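Long-range contacts in conserved hypothetical secreted protein (Helicobacter pylori, PDB 4RNZ), which helps determine cell shape as an M23B metallopeptidase that probably cleaves peptide bonds in peptidoglycan with the help of a zinc ion: residues 260-266 with 299-305; 198-204 with 219-225; 228-234 with 283-289; 240-244 with 270-276. All blocks are in the same frame, centred on the assembly; numbering follows the deposited sequence.

Overall arrangement
From the N terminus, contact 2 closes first, joining 198-204 to 219-225 across a short connection and placing two zinc ligands. The chain then opens three loops in turn, at 228-234, 240-244 and 260-266. The innermost to close is contact 4, where 270-276 returns to 240-244, and it is nested inside the loop that contact 3 closes at 283-289. Contact 1 crosses both, since 299-305 pairs with 260-266 only afterwards. Strand 299-306 lies between strands 260-267 and 222-225, so contacts 1 and 2 share one sheet and the zinc ion. Contact 3 packs against that sheet through Tyr264 and Leu300, and Ile286 O meets Ala271 N of contact 4, probably in a hydrogen bond.

Contact 1: residues 260-266 with 299-305; sequences LRLVYAH and HLHFGVY. With ZN (zinc ion), chain B.
The HxH motif of the M23 peptidases, His299-Leu300-His301, sits on strand 299-305, which pairs antiparallel with strand 260-265 in the central sheet. Six backbone hydrogen bonds join the two, among them Val263 N to Gly303 O at 2.7 Å. Far from the metal the guanidinium of Arg261 lies flat on Tyr305, its NH1 above the ring centre and its CZ 4.1 Å from the centroid, a cation-pi stack. The arginine side chain bends at chi3 (142°) to turn the group over the ring, while NH2 forms a salt bridge with Glu38 and NE one with Glu254. On the face of Leu262 and Val304, Tyr264 CE2 meets Phe302 CE1 at 3.5 Å, the two side chains running alongside each other. Beside the zinc, CD2 of His266 comes 3.3 Å from NE2 of His299, with the ring planes at 45°, and His301 ND1 holds the metal at 2.0 Å. Glu34, His219 and Asp223 complete the zinc site; His266 bonds through NE2 to Glu34 and through ND1 to Thr292 O. A glutamate from the N-terminal part of the chain thus takes a coordination position on the zinc and engages a neighbouring histidine, consistent with a latent form of the enzyme.

Contact 2: residues 198-204 with 219-225; sequences TRISSPF and HYGVDYA. With ZN (zinc ion), chain B.
His219 reaches from the loop before strand 222-225 to the backbone of Ser202 and Pro203. Its CB and CG both lie 3.7 Å from Pro203 O. Beyond them, ND1 gives that oxygen a hydrogen bond of 2.9 Å; the acceptor lies in the imidazole plane, but the donor stands well above the carbonyl plane. CE1 comes 3.3 Å from Ser202 O at the ring edge, and at the tip NE2 binds zinc at 2.0 Å. With CG anti to the backbone N (chi1 -179°), the ring can span from carbonyl to metal. Asp223 OD1 is the second ligand here, also at 2.0 Å, completing the HxxxD signature of M23 peptidases; Glu34 and His301 are the others. At a classic beta bulge Ser201 and Ser202 stand opposite the single residue Asp223: Asp223 N bonds straight to Ser202 O, and Ser201 N to Asp223 O. A water bonded to Ser201 OG donates to Asp223 OD2, 2.9 Å from its oxygen. The Phe204 ring lies with one face against His219 O. The second-shell Pro203 carbonyl fixes the rotation of the imidazole and leaves NE2 to serve the metal, while the water engages OD2, the Asp223 oxygen that does not bind the zinc.

Contact 3: residues 228-234 with 283-289; sequences HGSLIHS and GQIIGRV
Segments 228-234 and 283-289 run antiparallel, their strand axes 143° apart, and a classic beta bulge sets Ile286 and Gly287 opposite Ile232. Strand 285-289 lies between 231-233 and 269-270 in a three-stranded antiparallel sheet of the M23 peptidase region. Ile232 O takes the Ile286 N-H at 2.8 Å and a weak second bond from Gly287 N, while Ile232 N reaches Gly287 O. On the buried side Ile232 crosses Ile286 and Val289 at about right angles. Its CG2 meets Ile286 CG1 at 3.9 Å, and its CD1 pushes to 3.4 Å from Val289 N, passing over the backbone beside Gly287. Tyr264 packs on this side against both isoleucines. The opposite face carries Leu231, His233, Ile285 and Arg288. His233 ND1 donates to Gly283 O at 2.8 Å, nearly straight and in the plane of the ring, although well above the carbonyl plane. That bond holds the imidazole beside Ile285, with CE1 3.3 Å from Ile285 CG1. Arg288 extends from CG to NE and runs alongside Leu231, whose CD2 sits over the centre of one guanidinium face. Its NH1 gives Gly229 O a bent bond of 2.8 Å (133°), directed at a lone pair. Side chains thus engage two backbone carbonyls of the opposite segment, so the outer, largely solvent-exposed face is held by polar bonds at both ends, and the inner one packs apolar carbon against the central sheet.

Contact 4: residues 240-244 with 270-276; sequences VGFMG and FANGLKK
Met243 and Phe270 overlap head to tail, running in opposite senses, the thioether lying over one face of the ring. Met243 CG is almost exactly above the centre, 4.1 Å from the centroid of the Phe270 ring and 8° off its normal, a CH-pi contact. The sulfur continues above the same face, SD standing 5.0 Å from that centroid. With the methionine extended (chi1 177°, chi2 179°), its methyl comes back down over the CB-CG side of the ring, CE 3.5 Å from Phe270 CB. At the far rim, near the ring plane, Phe270 CZ meets Gly244 O at 3.7 Å. This Met-aromatic contact joins the end of strand 238-243 to strand 269-270, just before the loop that leads to strand 279-280 in the M23 peptidase region. The loop makes a type II beta turn from Ala271 to Leu274, closed by the bond from Leu274 N to Ala271 O. Leu274 then reaches back: its CG lies 3.9 Å from Met243 SD, and its CD1 the same distance from Val240 CG2, the two branched side chains crossing at a slant. Val240 CB also rests 3.5 Å from Lys275 O, whose hydrogen-bond partner is Ser278. At the outer edge Lys276 passes over Gly241, its CG 3.2 Å from Gly241 O.

Contact 1: residues 260-266 with 299-305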
# COMPACT_ATOMS: atom_id res chain seq x y z
N LEU A 260 -1.61 1.18 -7.53
CA LEU A 260 -0.64 0.10 -7.49
C LEU A 260 0.78 0.48 -7.86
O LEU A 260 1.04 1.26 -8.79
CB LEU A 260 -1.06 -1.10 -8.37
CG LEU A 260 -2.35 -1.88 -8.05
CD1 LEU A 260 -2.49 -3.13 -8.95
CD2 LEU A 260 -2.46 -2.30 -6.60
N ARG A 261 1.71 -0.14 -7.16
CA ARG A 261 3.09 -0.19 -7.57
C ARG A 261 3.50 -1.67 -7.69
O ARG A 261 3.33 -2.46 -6.76
CB ARG A 261 3.91 0.52 -6.51
CG ARG A 261 5.41 0.59 -6.71
CD ARG A 261 6.02 1.34 -5.51
NE ARG A 261 7.25 0.68 -5.22
CZ ARG A 261 7.57 0.00 -4.13
NH1 ARG A 261 6.82 -0.05 -3.03
NH2 ARG A 261 8.73 -0.62 -4.17
N LEU A 262 4.05 -2.01 -8.85
CA LEU A 262 4.39 -3.40 -9.20
C LEU A 262 5.90 -3.50 -9.36
O LEU A 262 6.49 -2.73 -10.10
CB LEU A 262 3.65 -3.84 -10.47
CG LEU A 262 2.11 -3.88 -10.39
CD1 LEU A 262 1.49 -2.56 -10.81
CD2 LEU A 262 1.52 -4.98 -11.25
N VAL A 263 6.50 -4.46 -8.66
CA VAL A 263 7.96 -4.58 -8.57
C VAL A 263 8.42 -5.89 -9.19
O VAL A 263 7.89 -6.93 -8.85
CB VAL A 263 8.37 -4.54 -7.09
CG1 VAL A 263 9.83 -4.94 -6.88
CG2 VAL A 263 8.08 -3.16 -6.51
N TYR A 264 9.42 -5.83 -10.05
CA TYR A 264 9.95 -7.00 -10.75
C TYR A 264 11.45 -7.03 -10.55
O TYR A 264 12.15 -6.26 -11.19
CB TYR A 264 9.69 -6.85 -12.24
CG TYR A 264 8.24 -6.69 -12.59
CD1 TYR A 264 7.62 -5.46 -12.51
CD2 TYR A 264 7.50 -7.78 -13.02
CE1 TYR A 264 6.27 -5.31 -12.83
CE2 TYR A 264 6.16 -7.65 -13.34
CZ TYR A 264 5.56 -6.41 -13.27
OH TYR A 264 4.23 -6.29 -13.57
N ALA A 265 11.94 -7.91 -9.67
CA ALA A 265 13.32 -7.85 -9.22
C ALA A 265 14.13 -9.10 -9.53
O ALA A 265 13.59 -10.18 -9.78
CB ALA A 265 13.37 -7.56 -7.71
N HIS A 266 15.45 -8.90 -9.44
CA HIS A 266 16.49 -9.87 -9.72
C HIS A 266 16.70 -10.10 -11.22
O HIS A 266 17.06 -11.18 -11.62
CB HIS A 266 16.24 -11.20 -9.00
CG HIS A 266 16.10 -11.06 -7.51
ND1 HIS A 266 17.14 -10.65 -6.71
CD2 HIS A 266 15.05 -11.25 -6.69
CE1 HIS A 266 16.74 -10.60 -5.46
NE2 HIS A 266 15.47 -10.96 -5.42
N HIS A 299 15.47 -16.51 -9.86
CA HIS A 299 14.03 -16.30 -9.66
C HIS A 299 13.64 -14.85 -9.94
O HIS A 299 14.48 -13.96 -9.94
CB HIS A 299 13.60 -16.69 -8.22
CG HIS A 299 14.18 -15.81 -7.15
ND1 HIS A 299 15.51 -15.83 -6.81
CD2 HIS A 299 13.60 -14.88 -6.35
CE1 HIS A 299 15.73 -14.94 -5.85
NE2 HIS A 299 14.59 -14.36 -5.55
N LEU A 300 12.37 -14.64 -10.24
CA LEU A 300 11.78 -13.30 -10.30
C LEU A 300 11.10 -13.06 -8.96
O LEU A 300 10.26 -13.86 -8.55
CB LEU A 300 10.75 -13.22 -11.42
CG LEU A 300 9.86 -11.98 -11.40
CD1 LEU A 300 10.71 -10.74 -11.65
CD2 LEU A 300 8.76 -12.13 -12.42
N HIS A 301 11.45 -11.98 -8.29
CA HIS A 301 10.66 -11.51 -7.16
C HIS A 301 9.62 -10.54 -7.74
O HIS A 301 10.00 -9.53 -8.34
CB HIS A 301 11.53 -10.84 -6.11
CG HIS A 301 10.75 -10.15 -5.04
ND1 HIS A 301 10.57 -10.70 -3.80
CD2 HIS A 301 10.05 -9.00 -5.05
CE1 HIS A 301 9.80 -9.91 -3.07
NE2 HIS A 301 9.47 -8.86 -3.81
N PHE A 302 8.33 -10.86 -7.57
CA PHE A 302 7.22 -10.07 -8.08
C PHE A 302 6.44 -9.50 -6.91
O PHE A 302 5.87 -10.25 -6.13
CB PHE A 302 6.30 -10.92 -8.98
CG PHE A 302 5.07 -10.18 -9.53
CD1 PHE A 302 5.17 -8.92 -10.10
CD2 PHE A 302 3.82 -10.77 -9.47
CE1 PHE A 302 4.05 -8.26 -10.61
CE2 PHE A 302 2.70 -10.13 -9.98
CZ PHE A 302 2.82 -8.86 -10.53
N GLY A 303 6.47 -8.18 -6.78
CA GLY A 303 5.81 -7.50 -5.68
C GLY A 303 4.69 -6.56 -6.13
O GLY A 303 4.79 -5.92 -7.17
N VAL A 304 3.63 -6.50 -5.33
CA VAL A 304 2.54 -5.60 -5.58
C VAL A 304 2.24 -4.83 -4.30
O VAL A 304 2.15 -5.42 -3.23
CB VAL A 304 1.29 -6.31 -6.10
CG1 VAL A 304 0.16 -5.30 -6.33
CG2 VAL A 304 1.61 -7.05 -7.40
N TYR A 305 2.10 -3.51 -4.46
CA TYR A 305 1.79 -2.56 -3.37
C TYR A 305 0.53 -1.79 -3.71
O TYR A 305 0.48 -1.14 -4.76
CB TYR A 305 2.93 -1.56 -3.22
CG TYR A 305 4.18 -2.24 -2.76
CD1 TYR A 305 5.03 -2.86 -3.66
CD2 TYR A 305 4.50 -2.30 -1.40
CE1 TYR A 305 6.15 -3.55 -3.23
CE2 TYR A 305 5.64 -2.96 -0.96
CZ TYR A 305 6.43 -3.60 -1.90
OH TYR A 305 7.55 -4.26 -1.49
ZN ZN B . 11.01 -12.44 -2.89
O HOH W 1 14.55 -12.10 -12.05

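Contact 2: residues 198-204 with 219-225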
# COMPACT_ATOMS: atom_id res chain seq x y z
N THR A 198 8.80 -22.39 -12.93
CA THR A 198 8.84 -23.83 -12.70
C THR A 198 8.09 -24.16 -11.42
O THR A 198 7.32 -25.13 -11.36
CB THR A 198 10.28 -24.36 -12.67
OG1 THR A 198 11.04 -23.65 -11.70
CG2 THR A 198 10.95 -24.16 -14.03
N ARG A 199 8.28 -23.33 -10.39
CA ARG A 199 7.43 -23.39 -9.20
C ARG A 199 7.53 -22.04 -8.47
O ARG A 199 8.45 -21.27 -8.68
CB ARG A 199 7.87 -24.54 -8.27
CG ARG A 199 9.15 -24.22 -7.53
CD ARG A 199 9.90 -25.42 -6.96
NE ARG A 199 11.02 -24.89 -6.19
CZ ARG A 199 10.96 -24.51 -4.91
NH1 ARG A 199 9.83 -24.64 -4.22
NH2 ARG A 199 12.04 -24.01 -4.32
N ILE A 200 6.56 -21.78 -7.61
CA ILE A 200 6.64 -20.63 -6.71
C ILE A 200 7.55 -21.08 -5.56
O ILE A 200 7.19 -21.98 -4.83
CB ILE A 200 5.23 -20.25 -6.24
CG1 ILE A 200 4.51 -19.64 -7.44
CG2 ILE A 200 5.27 -19.31 -5.04
CD1 ILE A 200 3.07 -19.23 -7.22
N SER A 201 8.75 -20.53 -5.46
CA SER A 201 9.68 -20.94 -4.38
C SER A 201 9.39 -20.27 -3.05
O SER A 201 9.86 -20.71 -2.01
CB SER A 201 11.13 -20.69 -4.78
OG SER A 201 11.31 -19.35 -5.14
N SER A 202 8.63 -19.19 -3.06
CA SER A 202 8.27 -18.55 -1.81
C SER A 202 7.07 -17.64 -2.03
O SER A 202 7.17 -16.66 -2.77
CB SER A 202 9.45 -17.74 -1.26
OG SER A 202 9.14 -17.27 0.04
N PRO A 203 5.93 -17.97 -1.42
CA PRO A 203 4.77 -17.13 -1.63
C PRO A 203 4.81 -15.86 -0.77
O PRO A 203 5.73 -15.65 0.02
CB PRO A 203 3.61 -18.04 -1.20
CG PRO A 203 4.19 -18.88 -0.12
CD PRO A 203 5.63 -19.10 -0.51
N PHE A 204 3.80 -15.03 -0.95
CA PHE A 204 3.63 -13.84 -0.16
C PHE A 204 3.30 -14.23 1.25
O PHE A 204 2.51 -15.12 1.46
CB PHE A 204 2.48 -13.01 -0.73
CG PHE A 204 2.25 -11.71 -0.02
CD1 PHE A 204 1.44 -11.65 1.12
CD2 PHE A 204 2.87 -10.56 -0.46
CE1 PHE A 204 1.23 -10.44 1.79
CE2 PHE A 204 2.66 -9.33 0.21
CZ PHE A 204 1.84 -9.28 1.33
N HIS A 219 7.34 -12.07 3.71
CA HIS A 219 7.85 -11.97 2.33
C HIS A 219 6.88 -11.16 1.48
O HIS A 219 5.75 -11.59 1.26
CB HIS A 219 8.07 -13.36 1.74
CG HIS A 219 8.61 -13.36 0.34
ND1 HIS A 219 8.01 -14.07 -0.68
CD2 HIS A 219 9.66 -12.72 -0.22
CE1 HIS A 219 8.70 -13.90 -1.80
NE2 HIS A 219 9.71 -13.09 -1.54
N TYR A 220 7.31 -9.97 1.05
CA TYR A 220 6.40 -9.01 0.47
C TYR A 220 6.34 -9.09 -1.08
O TYR A 220 6.32 -8.07 -1.77
CB TYR A 220 6.74 -7.60 0.95
CG TYR A 220 6.48 -7.36 2.43
CD1 TYR A 220 5.36 -7.89 3.07
CD2 TYR A 220 7.35 -6.57 3.19
CE1 TYR A 220 5.12 -7.65 4.42
CE2 TYR A 220 7.12 -6.33 4.55
CZ TYR A 220 6.01 -6.88 5.16
OH TYR A 220 5.75 -6.65 6.49
N GLY A 221 6.26 -10.31 -1.59
CA GLY A 221 6.14 -10.56 -3.02
C GLY A 221 6.01 -12.05 -3.22
O GLY A 221 5.82 -12.79 -2.27
N VAL A 222 6.08 -12.48 -4.47
CA VAL A 222 6.07 -13.90 -4.82
C VAL A 222 7.39 -14.14 -5.51
O VAL A 222 7.77 -13.38 -6.39
CB VAL A 222 4.93 -14.24 -5.79
CG1 VAL A 222 5.00 -15.72 -6.20
CG2 VAL A 222 3.59 -13.92 -5.18
N ASP A 223 8.09 -15.18 -5.08
CA ASP A 223 9.32 -15.61 -5.75
C ASP A 223 8.97 -16.72 -6.72
O ASP A 223 8.45 -17.77 -6.33
CB ASP A 223 10.37 -16.09 -4.73
CG ASP A 223 10.97 -14.95 -3.94
OD1 ASP A 223 10.76 -13.78 -4.32
OD2 ASP A 223 11.64 -15.20 -2.94
N TYR A 224 9.23 -16.45 -7.99
CA TYR A 224 8.92 -17.40 -9.06
C TYR A 224 10.24 -17.99 -9.49
O TYR A 224 11.08 -17.26 -10.01
CB TYR A 224 8.33 -16.69 -10.27
CG TYR A 224 6.90 -16.18 -10.14
CD1 TYR A 224 5.80 -17.04 -10.13
CD2 TYR A 224 6.65 -14.80 -10.12
CE1 TYR A 224 4.51 -16.55 -10.06
CE2 TYR A 224 5.37 -14.31 -10.05
CZ TYR A 224 4.30 -15.18 -10.03
OH TYR A 224 3.03 -14.67 -9.96
N ALA A 225 10.44 -19.27 -9.23
CA ALA A 225 11.65 -19.95 -9.73
C ALA A 225 11.54 -20.05 -11.25
O ALA A 225 10.53 -20.50 -11.77
CB ALA A 225 11.81 -21.32 -9.09
ZN ZN B . 11.01 -12.44 -2.89
O HOH W 2 12.47 -17.95 -3.09

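Contact 3: residues 228-234 with 283-289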
# COMPACT_ATOMS: atom_id res chain seq x y z
N HIS A 228 17.36 -18.81 -15.77
CA HIS A 228 18.09 -17.58 -16.05
C HIS A 228 17.82 -17.18 -17.49
O HIS A 228 17.86 -18.03 -18.39
CB HIS A 228 19.59 -17.78 -15.78
CG HIS A 228 20.37 -16.52 -15.85
ND1 HIS A 228 20.82 -15.99 -17.04
CD2 HIS A 228 20.74 -15.64 -14.89
CE1 HIS A 228 21.44 -14.85 -16.82
NE2 HIS A 228 21.41 -14.61 -15.52
N GLY A 229 17.51 -15.91 -17.72
CA GLY A 229 17.18 -15.44 -19.08
C GLY A 229 15.72 -15.50 -19.47
O GLY A 229 15.33 -14.95 -20.51
N SER A 230 14.88 -16.14 -18.65
CA SER A 230 13.45 -16.22 -18.95
C SER A 230 12.84 -14.81 -19.15
O SER A 230 13.16 -13.86 -18.43
CB SER A 230 12.72 -16.96 -17.81
OG SER A 230 13.11 -18.31 -17.69
N LEU A 231 11.98 -14.67 -20.15
CA LEU A 231 11.32 -13.41 -20.41
C LEU A 231 10.38 -13.01 -19.27
O LEU A 231 9.61 -13.83 -18.77
CB LEU A 231 10.56 -13.46 -21.71
CG LEU A 231 11.41 -13.73 -22.95
CD1 LEU A 231 10.57 -13.52 -24.20
CD2 LEU A 231 12.65 -12.85 -22.99
N ILE A 232 10.44 -11.73 -18.91
CA ILE A 232 9.55 -11.14 -17.91
C ILE A 232 8.68 -10.13 -18.63
O ILE A 232 9.17 -9.27 -19.37
CB ILE A 232 10.34 -10.43 -16.79
CG1 ILE A 232 11.29 -11.43 -16.09
CG2 ILE A 232 9.38 -9.81 -15.76
CD1 ILE A 232 12.34 -10.77 -15.22
N HIS A 233 7.37 -10.30 -18.44
CA HIS A 233 6.36 -9.49 -19.07
C HIS A 233 5.60 -8.72 -18.00
O HIS A 233 5.30 -9.26 -16.93
CB HIS A 233 5.37 -10.38 -19.81
CG HIS A 233 5.96 -11.15 -20.94
ND1 HIS A 233 5.68 -10.87 -22.26
CD2 HIS A 233 6.82 -12.20 -20.96
CE1 HIS A 233 6.36 -11.70 -23.04
NE2 HIS A 233 7.04 -12.53 -22.27
N SER A 234 5.25 -7.48 -18.29
CA SER A 234 4.48 -6.66 -17.34
C SER A 234 3.13 -7.28 -17.05
O SER A 234 2.38 -7.62 -17.96
CB SER A 234 4.25 -5.24 -17.90
OG SER A 234 3.51 -4.46 -16.97
N GLY A 283 1.56 -7.40 -20.70
CA GLY A 283 2.10 -8.40 -21.62
C GLY A 283 3.37 -7.99 -22.31
O GLY A 283 4.00 -8.79 -22.99
N GLN A 284 3.77 -6.74 -22.14
CA GLN A 284 4.98 -6.25 -22.79
C GLN A 284 6.20 -6.80 -22.08
O GLN A 284 6.23 -6.83 -20.86
CB GLN A 284 4.97 -4.74 -22.71
CG GLN A 284 6.15 -4.03 -23.34
CD GLN A 284 5.94 -2.54 -23.31
OE1 GLN A 284 4.81 -2.07 -23.30
NE2 GLN A 284 7.00 -1.80 -23.33
N ILE A 285 7.22 -7.20 -22.84
CA ILE A 285 8.47 -7.71 -22.27
C ILE A 285 9.20 -6.54 -21.58
O ILE A 285 9.39 -5.51 -22.19
CB ILE A 285 9.40 -8.32 -23.35
CG1 ILE A 285 8.76 -9.58 -23.97
CG2 ILE A 285 10.74 -8.74 -22.75
CD1 ILE A 285 9.33 -10.01 -25.30
N ILE A 286 9.59 -6.70 -20.32
CA ILE A 286 10.32 -5.67 -19.60
C ILE A 286 11.72 -6.09 -19.19
O ILE A 286 12.50 -5.27 -18.69
CB ILE A 286 9.51 -5.16 -18.38
CG1 ILE A 286 9.14 -6.29 -17.42
CG2 ILE A 286 8.24 -4.48 -18.85
CD1 ILE A 286 8.48 -5.78 -16.14
N GLY A 287 12.09 -7.34 -19.46
CA GLY A 287 13.41 -7.82 -19.12
C GLY A 287 13.51 -9.34 -19.06
O GLY A 287 12.70 -10.06 -19.66
N ARG A 288 14.49 -9.81 -18.32
CA ARG A 288 14.82 -11.20 -18.25
C ARG A 288 15.21 -11.55 -16.85
O ARG A 288 15.85 -10.74 -16.16
CB ARG A 288 16.01 -11.51 -19.17
CG ARG A 288 15.74 -11.43 -20.66
CD ARG A 288 17.05 -11.73 -21.41
NE ARG A 288 16.87 -11.79 -22.85
CZ ARG A 288 16.54 -12.89 -23.54
NH1 ARG A 288 16.33 -14.04 -22.92
NH2 ARG A 288 16.41 -12.83 -24.84
N VAL A 289 14.87 -12.77 -16.44
CA VAL A 289 15.19 -13.26 -15.11
C VAL A 289 16.70 -13.35 -14.89
O VAL A 289 17.46 -13.76 -15.78
CB VAL A 289 14.61 -14.68 -14.90
CG1 VAL A 289 15.12 -15.33 -13.63
CG2 VAL A 289 13.09 -14.63 -14.88

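Contact 4: residues 240-244 with 270-276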
# COMPACT_ATOMS: atom_id res chain seq x y z
N VAL A 240 6.67 3.22 -15.90
CA VAL A 240 7.88 2.88 -15.17
C VAL A 240 8.26 4.02 -14.24
O VAL A 240 8.38 5.15 -14.68
CB VAL A 240 9.06 2.61 -16.11
CG1 VAL A 240 10.34 2.31 -15.33
CG2 VAL A 240 8.74 1.45 -17.02
N GLY A 241 8.43 3.72 -12.96
CA GLY A 241 8.84 4.72 -11.97
C GLY A 241 10.32 4.63 -11.72
O GLY A 241 11.04 5.59 -11.85
N PHE A 242 10.77 3.46 -11.34
CA PHE A 242 12.18 3.23 -11.10
C PHE A 242 12.62 2.07 -11.96
O PHE A 242 11.87 1.13 -12.23
CB PHE A 242 12.45 2.93 -9.62
CG PHE A 242 13.87 2.55 -9.33
CD1 PHE A 242 14.29 1.23 -9.43
CD2 PHE A 242 14.80 3.52 -8.94
CE1 PHE A 242 15.60 0.86 -9.17
CE2 PHE A 242 16.12 3.16 -8.67
CZ PHE A 242 16.52 1.83 -8.80
N MET A 243 13.87 2.12 -12.36
CA MET A 243 14.46 1.11 -13.15
C MET A 243 15.97 1.19 -12.92
O MET A 243 16.60 2.18 -13.28
CB MET A 243 14.10 1.41 -14.58
CG MET A 243 14.70 0.46 -15.55
SD MET A 243 14.15 0.96 -17.17
CE MET A 243 15.39 0.08 -18.09
N GLY A 244 16.55 0.19 -12.27
CA GLY A 244 17.98 0.21 -12.00
C GLY A 244 18.30 -0.83 -10.96
O GLY A 244 17.59 -1.84 -10.87
N PHE A 270 17.29 -5.48 -18.58
CA PHE A 270 16.07 -4.75 -18.90
C PHE A 270 15.84 -4.83 -20.40
O PHE A 270 16.79 -4.98 -21.15
CB PHE A 270 16.20 -3.28 -18.50
CG PHE A 270 16.63 -3.08 -17.07
CD1 PHE A 270 15.81 -3.50 -16.02
CD2 PHE A 270 17.84 -2.45 -16.77
CE1 PHE A 270 16.20 -3.32 -14.70
CE2 PHE A 270 18.24 -2.27 -15.45
CZ PHE A 270 17.41 -2.70 -14.42
N ALA A 271 14.59 -4.70 -20.83
CA ALA A 271 14.29 -4.67 -22.26
C ALA A 271 14.90 -3.41 -22.89
O ALA A 271 14.78 -2.33 -22.33
CB ALA A 271 12.78 -4.65 -22.49
N ASN A 272 15.49 -3.56 -24.07
CA ASN A 272 15.97 -2.42 -24.84
C ASN A 272 14.98 -1.25 -24.95
O ASN A 272 13.83 -1.42 -25.34
CB ASN A 272 16.35 -2.86 -26.26
CG ASN A 272 17.17 -1.80 -26.98
OD1 ASN A 272 16.64 -0.83 -27.54
ND2 ASN A 272 18.49 -1.97 -26.96
N GLY A 273 15.43 -0.05 -24.58
CA GLY A 273 14.60 1.13 -24.75
C GLY A 273 13.62 1.38 -23.63
O GLY A 273 12.96 2.43 -23.61
N LEU A 274 13.50 0.46 -22.69
CA LEU A 274 12.68 0.71 -21.52
C LEU A 274 13.39 1.77 -20.66
O LEU A 274 14.57 1.66 -20.43
CB LEU A 274 12.52 -0.57 -20.71
CG LEU A 274 11.50 -0.50 -19.58
CD1 LEU A 274 10.09 -0.39 -20.15
CD2 LEU A 274 11.64 -1.72 -18.67
N LYS A 275 12.66 2.78 -20.19
CA LYS A 275 13.26 3.72 -19.24
C LYS A 275 12.25 4.33 -18.29
O LYS A 275 11.03 4.29 -18.52
CB LYS A 275 14.01 4.84 -19.97
CG LYS A 275 13.11 5.83 -20.69
CD LYS A 275 13.82 6.59 -21.80
CE LYS A 275 12.79 7.16 -22.78
NZ LYS A 275 13.37 8.12 -23.77
N LYS A 276 12.78 4.91 -17.22
CA LYS A 276 12.00 5.75 -16.34
C LYS A 276 11.01 6.59 -17.14
O LYS A 276 11.36 7.19 -18.15
CB LYS A 276 12.95 6.65 -15.55
CG LYS A 276 12.40 7.16 -14.24
CD LYS A 276 13.54 7.45 -13.28
CE LYS A 276 13.06 8.00 -11.95
NZ LYS A 276 11.94 8.97 -12.09